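Local coordinates for ceramide very long chain fatty acid hydroxylase SCS7 (Saccharomyces cerevisiae, PDB 4ZR1), which hydroxylates the very long chain fatty acid of ceramides, probably at C-2 and at a dimetal centre, as an integral membrane enzyme, at residues P200-V205 with A216-G221; T192-L197 with F223-Y228. All blocks are in the same frame, centred on the assembly; numbering follows the deposited sequence.

Contact 1: residues P200-V205 with A216-G221; sequences PFYKLV and AGFAGG. With TRD (tridecane), chain K; TRD (tridecane), chain L.
Tyr202 and Phe218 meet in a T-shaped (edge-to-face) pair, within the antiparallel hairpin made by transmembrane helices 191-208 and 211-236, and illustrate how a pair of rings can join neighbouring membrane helices. The edge of the tyrosine points into the phenylalanine face: Tyr202 CD1 stands 3.5 Å above the Phe218 ring plane, over its centre, and the two planes lie at 86°. Phe218 reaches this place because its CG is anti to the backbone N (chi1 177°), which carries the ring across toward helix 191-208. The Phe218 ring also meets that of His118, from helix 106-125, edge-to-face. With an alanine here, Tyr202 would probably lose the face its edge is directed at, and its ring would be likely to turn more easily. Val205 makes the looser protein contact, with CG1 4.4 Å from Phe218 N, while one tridecane (chain K) lies against it, its C10 3.5 Å from Val205 CG2. The outward side is different in kind: a second tridecane (chain L) runs over one face of Tyr202, and the surface residue Lys203 lays its CE 3.5 Å from C7 of that alkane. At Gly221, by contrast, the alkane of chain K presses on bare backbone, its C7 3.5 Å from Gly221 CA.

Contact 2: residues T192-L197 with F223-Y228; sequences TLFVIL and FGYVCY
Phe194 and Tyr225 carry this contact alone, as an offset (parallel-displaced) stack whose ring planes are tilted by 23° and whose centroids are 4.2 Å apart. The overlap is unequal. Phe194 CE1 sits 3.4 Å above the tyrosine plane, over the middle of that ring, whereas Tyr225 CE2 lies above the phenylalanine nearer its rim. The two side chains run past each other in opposite directions, which lays Phe194 CD1 3.7 Å from Tyr225 CZ at the phenolic end. Both residues hold CG anti to the backbone N (chi1 174° for Phe194), sending each ring into the space between the helices; the CA atoms of Phe194 and Tyr225, the nearest across the contact, are still 9.9 Å apart. The helices are the transmembrane pair 191-208 and 211-236, an antiparallel helical hairpin, and the stack spans it toward its cytoplasmic end. Around the rings a second shell gathers: Met189, in the loop ahead of helix 191-208, touches both of them, while Trp111 meets the Phe194 ring and Val107 packs on Tyr225, both from helix 106-125. A bound tridecane also touches Phe194, so the phenylalanine half of the stack also lines the tridecane pocket. The Tyr225 OH has a weak hydrogen bond with Asp229 OD2, one turn further along helix 211-236. On the same turn, the neighbouring Tyr228 ring meets Trp142, another residue of the tridecane pocket. The same helix continues to His232, a zinc ligand whose side chain is about 8 Å from that of Tyr225.

Both contacts are buried and join the same two elements, helices 191-208 and 211-236, with contact 1 nested toward the turn of the hairpin inside the loop closed by contact 2; their centres are 11 Å apart. Neither pairing relies on polar groups across the helices, yet the aromatic geometry changes from perpendicular to stacked. Contact 1 buries more surface between its segments, 181 against 114 Å², and shares its interface with two alkane chains, away from the metals; its tyrosine is partly exposed, whereas both rings of contact 2 are buried. Contact 2 lies nearer the centre of the chain and the zinc ligands, and includes a tyrosine hydroxyl weakly bonded to a carboxylate.

Contact 1: residues P200-V205 with A216-G221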
loop_
_atom_site.group_PDB
_atom_site.type_symbol
_atom_site.label_atom_id
_atom_site.label_comp_id
_atom_site.label_asym_id
_atom_site.label_seq_id
_atom_site.Cartn_x
_atom_site.Cartn_y
_atom_site.Cartn_z
ATOM N N PRO A 200 -6.826 6.249 15.972
ATOM C CA PRO A 200 -5.844 6.642 16.998
ATOM C C PRO A 200 -5.076 7.933 16.692
ATOM O O PRO A 200 -4.676 8.629 17.625
ATOM C CB PRO A 200 -4.880 5.445 17.049
ATOM C CG PRO A 200 -5.119 4.679 15.802
ATOM C CD PRO A 200 -6.566 4.888 15.469
ATOM N N PHE A 201 -4.877 8.268 15.423
ATOM C CA PHE A 201 -4.210 9.533 15.112
ATOM C C PHE A 201 -5.119 10.727 15.410
ATOM O O PHE A 201 -4.654 11.754 15.889
ATOM C CB PHE A 201 -3.750 9.563 13.656
ATOM C CG PHE A 201 -2.578 8.664 13.371
ATOM C CD1 PHE A 201 -2.771 7.316 13.095
ATOM C CD2 PHE A 201 -1.283 9.169 13.362
ATOM C CE1 PHE A 201 -1.692 6.480 12.831
ATOM C CE2 PHE A 201 -0.196 8.340 13.098
ATOM C CZ PHE A 201 -0.400 6.995 12.831
ATOM N N TYR A 202 -6.414 10.574 15.138
ATOM C CA TYR A 202 -7.400 11.617 15.392
ATOM C C TYR A 202 -7.487 11.942 16.878
ATOM O O TYR A 202 -7.517 13.108 17.269
ATOM C CB TYR A 202 -8.770 11.183 14.864
ATOM C CG TYR A 202 -9.878 12.190 15.061
ATOM C CD1 TYR A 202 -10.115 13.174 14.112
ATOM C CD2 TYR A 202 -10.694 12.157 16.190
ATOM C CE1 TYR A 202 -11.140 14.094 14.277
ATOM C CE2 TYR A 202 -11.720 13.088 16.366
ATOM C CZ TYR A 202 -11.936 14.050 15.404
ATOM O OH TYR A 202 -12.947 14.980 15.555
ATOM N N LYS A 203 -7.522 10.904 17.704
ATOM C CA LYS A 203 -7.557 11.082 19.148
ATOM C C LYS A 203 -6.273 11.724 19.673
ATOM O O LYS A 203 -6.317 12.594 20.546
ATOM C CB LYS A 203 -7.812 9.738 19.840
ATOM C CG LYS A 203 -9.123 9.090 19.394
ATOM C CD LYS A 203 -9.288 7.679 19.933
ATOM C CE LYS A 203 -10.583 7.057 19.432
ATOM N NZ LYS A 203 -11.130 6.077 20.405
ATOM N N LEU A 204 -5.134 11.308 19.129
ATOM C CA LEU A 204 -3.850 11.818 19.594
ATOM C C LEU A 204 -3.706 13.329 19.332
ATOM O O LEU A 204 -3.349 14.089 20.228
ATOM C CB LEU A 204 -2.709 11.050 18.927
ATOM C CG LEU A 204 -1.299 11.274 19.482
ATOM C CD1 LEU A 204 -1.255 10.929 20.962
ATOM C CD2 LEU A 204 -0.274 10.457 18.719
ATOM N N VAL A 205 -3.989 13.751 18.103
ATOM C CA VAL A 205 -3.973 15.160 17.728
ATOM C C VAL A 205 -4.909 16.015 18.601
ATOM O O VAL A 205 -4.530 17.095 19.059
ATOM C CB VAL A 205 -4.376 15.339 16.241
ATOM C CG1 VAL A 205 -4.418 16.816 15.857
ATOM C CG2 VAL A 205 -3.423 14.591 15.346
ATOM N N ALA A 216 -7.210 22.289 12.163
ATOM C CA ALA A 216 -6.348 22.661 11.042
ATOM C C ALA A 216 -5.275 21.609 10.789
ATOM O O ALA A 216 -4.989 21.265 9.642
ATOM C CB ALA A 216 -5.705 24.014 11.297
ATOM N N GLY A 217 -4.678 21.106 11.867
ATOM C CA GLY A 217 -3.633 20.100 11.765
ATOM C C GLY A 217 -4.149 18.778 11.223
ATOM O O GLY A 217 -3.542 18.186 10.331
ATOM N N PHE A 218 -5.270 18.303 11.765
ATOM C CA PHE A 218 -5.867 17.068 11.288
ATOM C C PHE A 218 -6.334 17.205 9.841
ATOM O O PHE A 218 -6.203 16.264 9.056
ATOM C CB PHE A 218 -7.049 16.641 12.165
ATOM C CG PHE A 218 -7.737 15.406 11.675
ATOM C CD1 PHE A 218 -7.134 14.158 11.820
ATOM C CD2 PHE A 218 -8.975 15.483 11.052
ATOM C CE1 PHE A 218 -7.760 13.001 11.358
ATOM C CE2 PHE A 218 -9.611 14.326 10.591
ATOM C CZ PHE A 218 -8.995 13.088 10.741
ATOM N N ALA A 219 -6.883 18.367 9.487
ATOM C CA ALA A 219 -7.361 18.556 8.126
ATOM C C ALA A 219 -6.207 18.334 7.153
ATOM O O ALA A 219 -6.373 17.689 6.119
ATOM C CB ALA A 219 -7.969 19.943 7.948
ATOM N N GLY A 220 -5.032 18.851 7.508
ATOM C CA GLY A 220 -3.844 18.720 6.685
ATOM C C GLY A 220 -3.328 17.291 6.562
ATOM O O GLY A 220 -3.042 16.818 5.463
ATOM N N GLY A 221 -3.193 16.610 7.695
ATOM C CA GLY A 221 -2.799 15.218 7.701
ATOM C C GLY A 221 -3.747 14.363 6.872
ATOM O O GLY A 221 -3.315 13.463 6.138
HETATM C C1 TRD K . -3.296 5.773 7.897
HETATM C C2 TRD K . -3.564 6.760 9.027
HETATM C C3 TRD K . -3.810 8.144 8.443
HETATM C C4 TRD K . -3.675 9.240 9.487
HETATM C C5 TRD K . -4.089 10.578 8.894
HETATM C C6 TRD K . -4.169 11.621 9.990
HETATM C C7 TRD K . -2.937 12.508 9.977
HETATM C C8 TRD K . -2.698 13.166 11.331
HETATM C C9 TRD K . -1.964 14.490 11.152
HETATM C C10 TRD K . -1.532 15.117 12.466
HETATM C C11 TRD K . -0.894 16.475 12.227
HETATM C C12 TRD K . -0.525 17.138 13.547
HETATM C C13 TRD K . 0.011 18.555 13.368
HETATM C C1 TRD L . -15.044 8.062 22.483
HETATM C C2 TRD L . -15.373 8.998 21.338
HETATM C C3 TRD L . -14.114 9.695 20.864
HETATM C C4 TRD L . -14.445 10.634 19.720
HETATM C C5 TRD L . -13.582 10.298 18.522
HETATM C C6 TRD L . -13.768 8.837 18.176
HETATM C C7 TRD L . -12.766 8.413 17.122
HETATM C C8 TRD L . -13.020 9.177 15.840
HETATM C C9 TRD L . -12.463 8.403 14.660
HETATM C C10 TRD L . -12.346 9.350 13.488
HETATM C C11 TRD L . -11.855 8.612 12.268
HETATM C C12 TRD L . -11.132 9.584 11.362
HETATM C C13 TRD L . -12.100 10.606 10.802
#

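Contact 2: residues T192-L197 with F223-Y228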
loop_
_atom_site.group_PDB
_atom_site.type_symbol
_atom_site.label_atom_id
_atom_site.label_comp_id
_atom_site.label_asym_id
_atom_site.label_seq_id
_atom_site.Cartn_x
_atom_site.Cartn_y
_atom_site.Cartn_z
ATOM N N THR A 192 -13.466 1.551 5.461
ATOM C CA THR A 192 -13.610 0.683 6.623
ATOM C C THR A 192 -12.263 0.445 7.305
ATOM O O THR A 192 -12.144 0.590 8.522
ATOM C CB THR A 192 -14.242 -0.668 6.238
ATOM O OG1 THR A 192 -15.546 -0.444 5.688
ATOM C CG2 THR A 192 -14.375 -1.553 7.450
ATOM N N LEU A 193 -11.237 0.096 6.536
ATOM C CA LEU A 193 -9.922 -0.071 7.147
ATOM C C LEU A 193 -9.287 1.263 7.509
ATOM O O LEU A 193 -8.609 1.361 8.533
ATOM C CB LEU A 193 -8.957 -0.847 6.250
ATOM C CG LEU A 193 -9.227 -2.324 5.969
ATOM C CD1 LEU A 193 -8.060 -2.925 5.185
ATOM C CD2 LEU A 193 -9.512 -3.113 7.237
ATOM N N PHE A 194 -9.484 2.287 6.674
ATOM C CA PHE A 194 -8.841 3.567 6.943
ATOM C C PHE A 194 -9.278 4.139 8.300
ATOM O O PHE A 194 -8.458 4.663 9.060
ATOM C CB PHE A 194 -9.123 4.581 5.839
ATOM C CG PHE A 194 -8.583 5.948 6.156
ATOM C CD1 PHE A 194 -7.223 6.207 6.044
ATOM C CD2 PHE A 194 -9.418 6.954 6.620
ATOM C CE1 PHE A 194 -6.708 7.444 6.377
ATOM C CE2 PHE A 194 -8.906 8.202 6.949
ATOM C CZ PHE A 194 -7.551 8.444 6.831
ATOM N N VAL A 195 -10.565 4.014 8.601
ATOM C CA VAL A 195 -11.130 4.500 9.854
ATOM C C VAL A 195 -10.469 3.869 11.090
ATOM O O VAL A 195 -10.160 4.561 12.061
ATOM C CB VAL A 195 -12.644 4.242 9.883
ATOM C CG1 VAL A 195 -13.218 4.527 11.259
ATOM C CG2 VAL A 195 -13.336 5.075 8.804
ATOM N N ILE A 196 -10.249 2.560 11.042
ATOM C CA ILE A 196 -9.561 1.840 12.114
ATOM C C ILE A 196 -8.143 2.364 12.371
ATOM O O ILE A 196 -7.696 2.415 13.516
ATOM C CB ILE A 196 -9.453 0.338 11.792
ATOM C CG1 ILE A 196 -10.825 -0.290 11.594
ATOM C CG2 ILE A 196 -8.708 -0.389 12.870
ATOM C CD1 ILE A 196 -10.737 -1.700 11.006
ATOM N N LEU A 197 -7.434 2.735 11.305
ATOM C CA LEU A 197 -6.037 3.178 11.413
ATOM C C LEU A 197 -5.947 4.649 11.778
ATOM O O LEU A 197 -5.072 5.070 12.529
ATOM C CB LEU A 197 -5.298 2.939 10.099
ATOM C CG LEU A 197 -5.216 1.500 9.601
ATOM C CD1 LEU A 197 -4.773 1.488 8.155
ATOM C CD2 LEU A 197 -4.236 0.712 10.450
ATOM N N PHE A 223 -5.717 15.453 4.370
ATOM C CA PHE A 223 -5.544 15.858 2.967
ATOM C C PHE A 223 -4.311 15.193 2.362
ATOM O O PHE A 223 -4.309 14.781 1.203
ATOM C CB PHE A 223 -5.426 17.380 2.854
ATOM C CG PHE A 223 -5.143 17.873 1.458
ATOM C CD1 PHE A 223 -6.156 17.952 0.513
ATOM C CD2 PHE A 223 -3.869 18.265 1.092
ATOM C CE1 PHE A 223 -5.898 18.402 -0.765
ATOM C CE2 PHE A 223 -3.609 18.724 -0.178
ATOM C CZ PHE A 223 -4.626 18.795 -1.110
ATOM N N GLY A 224 -3.263 15.093 3.169
ATOM C CA GLY A 224 -2.045 14.435 2.762
ATOM C C GLY A 224 -2.284 12.970 2.490
ATOM O O GLY A 224 -1.732 12.431 1.534
ATOM N N TYR A 225 -3.113 12.329 3.315
ATOM C CA TYR A 225 -3.462 10.929 3.081
ATOM C C TYR A 225 -4.147 10.753 1.725
ATOM O O TYR A 225 -3.809 9.841 0.963
ATOM C CB TYR A 225 -4.375 10.368 4.177
ATOM C CG TYR A 225 -5.164 9.206 3.635
ATOM C CD1 TYR A 225 -4.544 7.982 3.391
ATOM C CD2 TYR A 225 -6.515 9.343 3.304
ATOM C CE1 TYR A 225 -5.256 6.916 2.850
ATOM C CE2 TYR A 225 -7.229 8.282 2.758
ATOM C CZ TYR A 225 -6.590 7.073 2.533
ATOM O OH TYR A 225 -7.279 6.024 1.988
ATOM N N VAL A 226 -5.123 11.616 1.443
ATOM C CA VAL A 226 -5.856 11.565 0.178
ATOM C C VAL A 226 -4.943 11.778 -1.023
ATOM O O VAL A 226 -5.088 11.109 -2.050
ATOM C CB VAL A 226 -6.976 12.606 0.139
ATOM C CG1 VAL A 226 -7.678 12.564 -1.213
ATOM C CG2 VAL A 226 -7.960 12.343 1.290
ATOM N N CYS A 227 -3.988 12.695 -0.893
ATOM C CA CYS A 227 -3.021 12.906 -1.959
ATOM C C CYS A 227 -2.177 11.656 -2.169
ATOM O O CYS A 227 -1.931 11.258 -3.304
ATOM C CB CYS A 227 -2.135 14.111 -1.651
ATOM S SG CYS A 227 -3.022 15.689 -1.674
ATOM N N TYR A 228 -1.746 11.037 -1.072
ATOM C CA TYR A 228 -0.978 9.792 -1.123
ATOM C C TYR A 228 -1.651 8.645 -1.904
ATOM O O TYR A 228 -1.041 8.061 -2.807
ATOM C CB TYR A 228 -0.673 9.309 0.302
ATOM C CG TYR A 228 -0.455 7.806 0.392
ATOM C CD1 TYR A 228 0.765 7.237 0.036
ATOM C CD2 TYR A 228 -1.468 6.959 0.834
ATOM C CE1 TYR A 228 0.968 5.868 0.109
ATOM C CE2 TYR A 228 -1.277 5.600 0.918
ATOM C CZ TYR A 228 -0.057 5.054 0.547
ATOM O OH TYR A 228 0.137 3.687 0.625
#